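Local coordinates for clavulanic acid biosynthesis oligopeptide binding protein 2 (Streptomyces clavuligerus, PDB 2WOL) that probably binds oligopeptides as an extracellular solute-binding protein, and belongs to the clavulanic acid biosynthesis pathway, at residues A[35-40]-A[551-556]; A[57-62]-A[224-229]. All blocks are in the same frame, centred on the assembly; numbering follows the deposited sequence.

Interaction 1: A[35-40]-A[551-556]; sequences LRLVSS and YDIQAM
L35 and L37 send their methyls to I553 by different torsions. In L35, CG stands opposite the backbone N (chi1 -178°). In L37, CG lies beside the backbone N and opposite the carbonyl carbon (chi1 -59°). In a family 5 periplasmic-binding-protein fold, the contact joins a strand of a mixed beta sheet, next to its outermost strand 271-272, to a 3-10 turn near the C-terminus. L35 and L37 lie on the joined strand, and residues 553-555 form the short 3-10 segment.

I553 is the shared apolar group. Its CG2 branch meets L35 CD2 at 4.0 Å and L37 CD1 at 3.7 Å. The L37 and I553 side chains run past each other in opposite directions, whereas L35 comes in at a slant. L35 CD2 also lies 4.3 Å from M556 CB, so L35 packs on both I553 and M556. No hydrogen bond joins the two segments. All four touching residues are buried, and I271 of the neighbouring strand packs on L37, I553 and M556.

Backbone bonds within 551-556 shape the turn. D552 is the centre of an inverse gamma turn. A555 N bonds to D552 O, and M556 N bonds to I553 O. Q554 NE2 donates to D552 OD2 at 3.0 Å, reaching it from above the carboxylate plane.

Interaction 2: A[57-62]-A[224-229]; sequences WLLQRL and TLLHLE
Apolar packing carries this contact, with L59 and L62 of the helix facing L226 and L228 of the strand. L59 splits its two methyls between the strand residues. Its CD2 meets L226 CD2 at 3.7 Å, and these two side chains reach toward each other tip to tip. Its CD1 lies 4.0 Å from L228 CD1, and here the side chains meet at a slant. The chi1 of -178° sets L59 CG opposite its backbone N, and from there its two methyls reach L226 and L228. L62 adds a looser touch, with CD2 4.3 Å from L228 CD1. The four leucines are buried.

Polar bonds do not cross between the segments. Within 57-62, L62 N bonds to L59 O at 3.0 Å. On the strand, H227 ND1 bonds to R248, and E229 makes a salt bridge with R216.

This is helix-on-sheet packing. The axes of 57-62 and 225-229 come within 11.4 Å, with their N-to-C directions 30° apart. Strand 225-230 runs between strands 215-221 and 248-253, both antiparallel to it. L226 touches V217 and L251 on these neighbours, and L62 of helix 54-63 packs on Y215 and V249.

Overall arrangement
The centres of interactions 1 and 2 lie 8 Å apart, on the same side of the chain's centre. Both involve the five-stranded mixed sheet, in which strand 248-253 separates strands 34-39 and 225-230. Helix 54-63 follows strand 34-39 in the chain. Interaction 2 is nested inside the long loop that interaction 1 closes. The two contacts also touch directly: R61 NE meets D552 OD1 at 2.9 Å in a salt bridge, and L58 packs on I553. Helix 54-63 thus links the sheet to the 551-556 turn. Segments 35-40, 57-62, 224-229 and 551-556 therefore pack together in one buried region.

Interaction 1: A[35-40]-A[551-556]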
loop_
_atom_site.group_PDB
_atom_site.type_symbol
_atom_site.label_atom_id
_atom_site.label_comp_id
_atom_site.label_asym_id
_atom_site.label_seq_id
_atom_site.Cartn_x
_atom_site.Cartn_y
_atom_site.Cartn_z
ATOM N N LEU A 35 9.842 13.126 -19.604
ATOM C CA LEU A 35 8.629 12.417 -19.216
ATOM C C LEU A 35 7.740 13.382 -18.444
ATOM O O LEU A 35 8.120 13.871 -17.378
ATOM C CB LEU A 35 8.952 11.176 -18.376
ATOM C CG LEU A 35 7.778 10.289 -17.938
ATOM C CD1 LEU A 35 7.064 9.616 -19.124
ATOM C CD2 LEU A 35 8.260 9.247 -16.946
ATOM N N ARG A 36 6.566 13.661 -19.002
ATOM C CA ARG A 36 5.641 14.623 -18.421
ATOM C C ARG A 36 4.593 13.910 -17.583
ATOM O O ARG A 36 3.706 13.231 -18.110
ATOM C CB ARG A 36 4.989 15.466 -19.519
ATOM C CG ARG A 36 5.967 16.367 -20.268
ATOM C CD ARG A 36 5.336 16.989 -21.511
ATOM N NE ARG A 36 4.098 17.710 -21.206
ATOM C CZ ARG A 36 4.028 18.977 -20.795
ATOM N NH1 ARG A 36 5.129 19.704 -20.631
ATOM N NH2 ARG A 36 2.845 19.521 -20.546
ATOM N N LEU A 37 4.727 14.051 -16.267
ATOM C CA LEU A 37 3.829 13.409 -15.313
ATOM C C LEU A 37 2.865 14.427 -14.730
ATOM O O LEU A 37 3.126 15.631 -14.751
ATOM C CB LEU A 37 4.626 12.735 -14.189
ATOM C CG LEU A 37 5.642 11.660 -14.595
ATOM C CD1 LEU A 37 6.368 11.131 -13.380
ATOM C CD2 LEU A 37 4.962 10.524 -15.351
ATOM N N VAL A 38 1.746 13.938 -14.207
ATOM C CA VAL A 38 0.767 14.818 -13.587
ATOM C C VAL A 38 0.183 14.172 -12.324
ATOM O O VAL A 38 0.110 12.947 -12.213
ATOM C CB VAL A 38 -0.327 15.251 -14.612
ATOM C CG1 VAL A 38 -1.165 14.061 -15.080
ATOM C CG2 VAL A 38 -1.191 16.381 -14.056
ATOM N N SER A 39 -0.193 15.015 -11.366
ATOM C CA SER A 39 -0.809 14.579 -10.117
ATOM C C SER A 39 -1.792 15.654 -9.678
ATOM O O SER A 39 -1.595 16.843 -9.969
ATOM C CB SER A 39 0.262 14.375 -9.036
ATOM O OG SER A 39 -0.317 14.062 -7.778
ATOM N N SER A 40 -2.844 15.234 -8.981
ATOM C CA SER A 40 -3.800 16.179 -8.415
ATOM C C SER A 40 -3.328 16.703 -7.063
ATOM O O SER A 40 -3.865 17.688 -6.558
ATOM C CB SER A 40 -5.190 15.544 -8.288
ATOM O OG SER A 40 -5.271 14.665 -7.181
ATOM N N TYR A 551 1.465 1.908 -12.570
ATOM C CA TYR A 551 2.538 1.802 -13.557
ATOM C C TYR A 551 3.902 2.034 -12.917
ATOM O O TYR A 551 4.051 2.911 -12.064
ATOM C CB TYR A 551 2.358 2.845 -14.652
ATOM C CG TYR A 551 1.174 2.662 -15.583
ATOM C CD1 TYR A 551 0.476 3.773 -16.060
ATOM C CD2 TYR A 551 0.767 1.399 -15.998
ATOM C CE1 TYR A 551 -0.596 3.631 -16.932
ATOM C CE2 TYR A 551 -0.312 1.241 -16.857
ATOM C CZ TYR A 551 -0.985 2.361 -17.324
ATOM O OH TYR A 551 -2.051 2.240 -18.190
ATOM N N ASP A 552 4.904 1.268 -13.343
ATOM C CA ASP A 552 6.261 1.493 -12.854
ATOM C C ASP A 552 6.892 2.648 -13.625
ATOM O O ASP A 552 7.539 2.456 -14.655
ATOM C CB ASP A 552 7.111 0.230 -12.964
ATOM C CG ASP A 552 8.393 0.316 -12.153
ATOM O OD1 ASP A 552 8.490 1.196 -11.268
ATOM O OD2 ASP A 552 9.299 -0.511 -12.391
ATOM N N ILE A 553 6.676 3.853 -13.111
ATOM C CA ILE A 553 7.153 5.085 -13.725
ATOM C C ILE A 553 8.627 5.019 -14.124
ATOM O O ILE A 553 8.991 5.446 -15.214
ATOM C CB ILE A 553 6.935 6.288 -12.772
ATOM C CG1 ILE A 553 5.458 6.403 -12.362
ATOM C CG2 ILE A 553 7.481 7.587 -13.377
ATOM C CD1 ILE A 553 4.472 6.639 -13.498
ATOM N N GLN A 554 9.466 4.480 -13.240
ATOM C CA GLN A 554 10.913 4.476 -13.462
ATOM C C GLN A 554 11.335 3.708 -14.720
ATOM O O GLN A 554 12.400 3.963 -15.272
ATOM C CB GLN A 554 11.657 3.963 -12.222
ATOM C CG GLN A 554 11.512 2.475 -11.934
ATOM C CD GLN A 554 12.491 1.627 -12.720
ATOM O OE1 GLN A 554 13.558 2.103 -13.119
ATOM N NE2 GLN A 554 12.144 0.362 -12.938
ATOM N N ALA A 555 10.498 2.769 -15.154
ATOM C CA ALA A 555 10.807 1.941 -16.320
ATOM C C ALA A 555 10.499 2.632 -17.649
ATOM O O ALA A 555 10.952 2.189 -18.706
ATOM C CB ALA A 555 10.057 0.627 -16.235
ATOM N N MET A 556 9.733 3.717 -17.591
ATOM C CA MET A 556 9.189 4.350 -18.788
ATOM C C MET A 556 10.215 5.159 -19.559
ATOM O O MET A 556 11.141 5.723 -18.982
ATOM C CB MET A 556 8.024 5.260 -18.422
ATOM C CG MET A 556 6.812 4.530 -17.916
ATOM S SD MET A 556 5.600 5.692 -17.287
ATOM C CE MET A 556 4.276 4.555 -16.887
#

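Interaction 2: A[57-62]-A[224-229]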
loop_
_atom_site.group_PDB
_atom_site.type_symbol
_atom_site.label_atom_id
_atom_site.label_comp_id
_atom_site.label_asym_id
_atom_site.label_seq_id
_atom_site.Cartn_x
_atom_site.Cartn_y
_atom_site.Cartn_z
ATOM N N TRP A 57 6.258 6.499 -3.049
ATOM C CA TRP A 57 7.127 5.316 -2.996
ATOM C C TRP A 57 7.530 4.916 -4.416
ATOM O O TRP A 57 8.680 4.567 -4.677
ATOM C CB TRP A 57 6.443 4.136 -2.306
ATOM C CG TRP A 57 6.062 4.384 -0.878
ATOM C CD1 TRP A 57 6.552 5.355 -0.051
ATOM C CD2 TRP A 57 5.103 3.643 -0.104
ATOM N NE1 TRP A 57 5.965 5.264 1.189
ATOM C CE2 TRP A 57 5.071 4.223 1.185
ATOM C CE3 TRP A 57 4.267 2.546 -0.375
ATOM C CZ2 TRP A 57 4.235 3.746 2.204
ATOM C CZ3 TRP A 57 3.435 2.064 0.646
ATOM C CH2 TRP A 57 3.426 2.672 1.917
ATOM N N LEU A 58 6.563 4.983 -5.327
ATOM C CA LEU A 58 6.788 4.689 -6.734
ATOM C C LEU A 58 7.786 5.676 -7.353
ATOM O O LEU A 58 8.708 5.274 -8.065
ATOM C CB LEU A 58 5.443 4.740 -7.463
ATOM C CG LEU A 58 5.342 4.324 -8.925
ATOM C CD1 LEU A 58 5.505 2.810 -9.056
ATOM C CD2 LEU A 58 3.997 4.781 -9.454
ATOM N N LEU A 59 7.601 6.963 -7.064
ATOM C CA LEU A 59 8.515 8.007 -7.526
ATOM C C LEU A 59 9.920 7.841 -6.940
ATOM O O LEU A 59 10.916 8.167 -7.590
ATOM C CB LEU A 59 7.955 9.384 -7.172
ATOM C CG LEU A 59 8.730 10.623 -7.617
ATOM C CD1 LEU A 59 8.713 10.773 -9.132
ATOM C CD2 LEU A 59 8.141 11.842 -6.944
ATOM N N GLN A 60 9.994 7.343 -5.707
ATOM C CA GLN A 60 11.281 7.115 -5.053
ATOM C C GLN A 60 12.166 6.101 -5.781
ATOM O O GLN A 60 13.384 6.094 -5.599
ATOM C CB GLN A 60 11.085 6.727 -3.583
ATOM C CG GLN A 60 10.870 7.937 -2.672
ATOM C CD GLN A 60 12.113 8.801 -2.514
ATOM O OE1 GLN A 60 13.222 8.398 -2.873
ATOM N NE2 GLN A 60 11.928 9.993 -1.966
ATOM N N ARG A 61 11.562 5.260 -6.617
ATOM C CA ARG A 61 12.344 4.320 -7.422
ATOM C C ARG A 61 13.252 5.053 -8.425
ATOM O O ARG A 61 14.244 4.497 -8.885
ATOM C CB ARG A 61 11.435 3.299 -8.117
ATOM C CG ARG A 61 10.929 2.219 -7.169
ATOM C CD ARG A 61 9.752 1.429 -7.732
ATOM N NE ARG A 61 10.065 0.616 -8.914
ATOM C CZ ARG A 61 10.723 -0.544 -8.898
ATOM N NH1 ARG A 61 11.216 -1.042 -7.767
ATOM N NH2 ARG A 61 10.910 -1.204 -10.033
ATOM N N LEU A 62 12.913 6.300 -8.747
ATOM C CA LEU A 62 13.764 7.135 -9.609
ATOM C C LEU A 62 14.847 7.881 -8.836
ATOM O O LEU A 62 15.905 8.200 -9.387
ATOM C CB LEU A 62 12.923 8.170 -10.361
ATOM C CG LEU A 62 11.991 7.695 -11.479
ATOM C CD1 LEU A 62 10.646 7.236 -10.925
ATOM C CD2 LEU A 62 11.784 8.815 -12.482
ATOM N N THR A 224 2.762 22.988 -7.158
ATOM C CA THR A 224 2.943 23.504 -8.513
ATOM C C THR A 224 3.699 22.547 -9.437
ATOM O O THR A 224 3.172 22.130 -10.475
ATOM C CB THR A 224 3.625 24.894 -8.484
ATOM O OG1 THR A 224 2.833 25.788 -7.690
ATOM C CG2 THR A 224 3.777 25.466 -9.890
ATOM N N LEU A 225 4.929 22.203 -9.068
ATOM C CA LEU A 225 5.745 21.337 -9.911
ATOM C C LEU A 225 6.861 20.628 -9.155
ATOM O O LEU A 225 7.271 21.049 -8.068
ATOM C CB LEU A 225 6.320 22.120 -11.107
ATOM C CG LEU A 225 7.255 23.313 -10.861
ATOM C CD1 LEU A 225 8.691 22.867 -10.599
ATOM C CD2 LEU A 225 7.211 24.266 -12.055
ATOM N N LEU A 226 7.343 19.545 -9.756
ATOM C CA LEU A 226 8.531 18.849 -9.295
ATOM C C LEU A 226 9.287 18.395 -10.529
ATOM O O LEU A 226 8.758 17.635 -11.345
ATOM C CB LEU A 226 8.158 17.649 -8.415
ATOM C CG LEU A 226 9.297 16.734 -7.952
ATOM C CD1 LEU A 226 10.252 17.467 -7.005
ATOM C CD2 LEU A 226 8.728 15.494 -7.288
ATOM N N HIS A 227 10.512 18.888 -10.675
ATOM C CA HIS A 227 11.356 18.539 -11.810
ATOM C C HIS A 227 12.535 17.709 -11.340
ATOM O O HIS A 227 13.195 18.054 -10.350
ATOM C CB HIS A 227 11.834 19.801 -12.534
ATOM C CG HIS A 227 10.758 20.503 -13.307
ATOM N ND1 HIS A 227 11.023 21.535 -14.180
ATOM C CD2 HIS A 227 9.418 20.308 -13.353
ATOM C CE1 HIS A 227 9.893 21.959 -14.716
ATOM N NE2 HIS A 227 8.903 21.228 -14.232
ATOM N N LEU A 228 12.777 16.612 -12.051
ATOM C CA LEU A 228 13.891 15.719 -11.782
ATOM C C LEU A 228 14.858 15.730 -12.952
ATOM O O LEU A 228 14.448 15.686 -14.114
ATOM C CB LEU A 228 13.400 14.287 -11.546
ATOM C CG LEU A 228 12.286 14.015 -10.527
ATOM C CD1 LEU A 228 12.132 12.510 -10.356
ATOM C CD2 LEU A 228 12.544 14.684 -9.175
ATOM N N GLU A 229 16.145 15.798 -12.629
ATOM C CA GLU A 229 17.212 15.726 -13.628
ATOM C C GLU A 229 18.068 14.495 -13.356
ATOM O O GLU A 229 17.980 13.904 -12.284
ATOM C CB GLU A 229 18.071 17.000 -13.591
ATOM C CG GLU A 229 18.731 17.248 -12.236
ATOM C CD GLU A 229 19.564 18.513 -12.183
ATOM O OE1 GLU A 229 19.409 19.381 -13.068
ATOM O OE2 GLU A 229 20.369 18.640 -11.235
#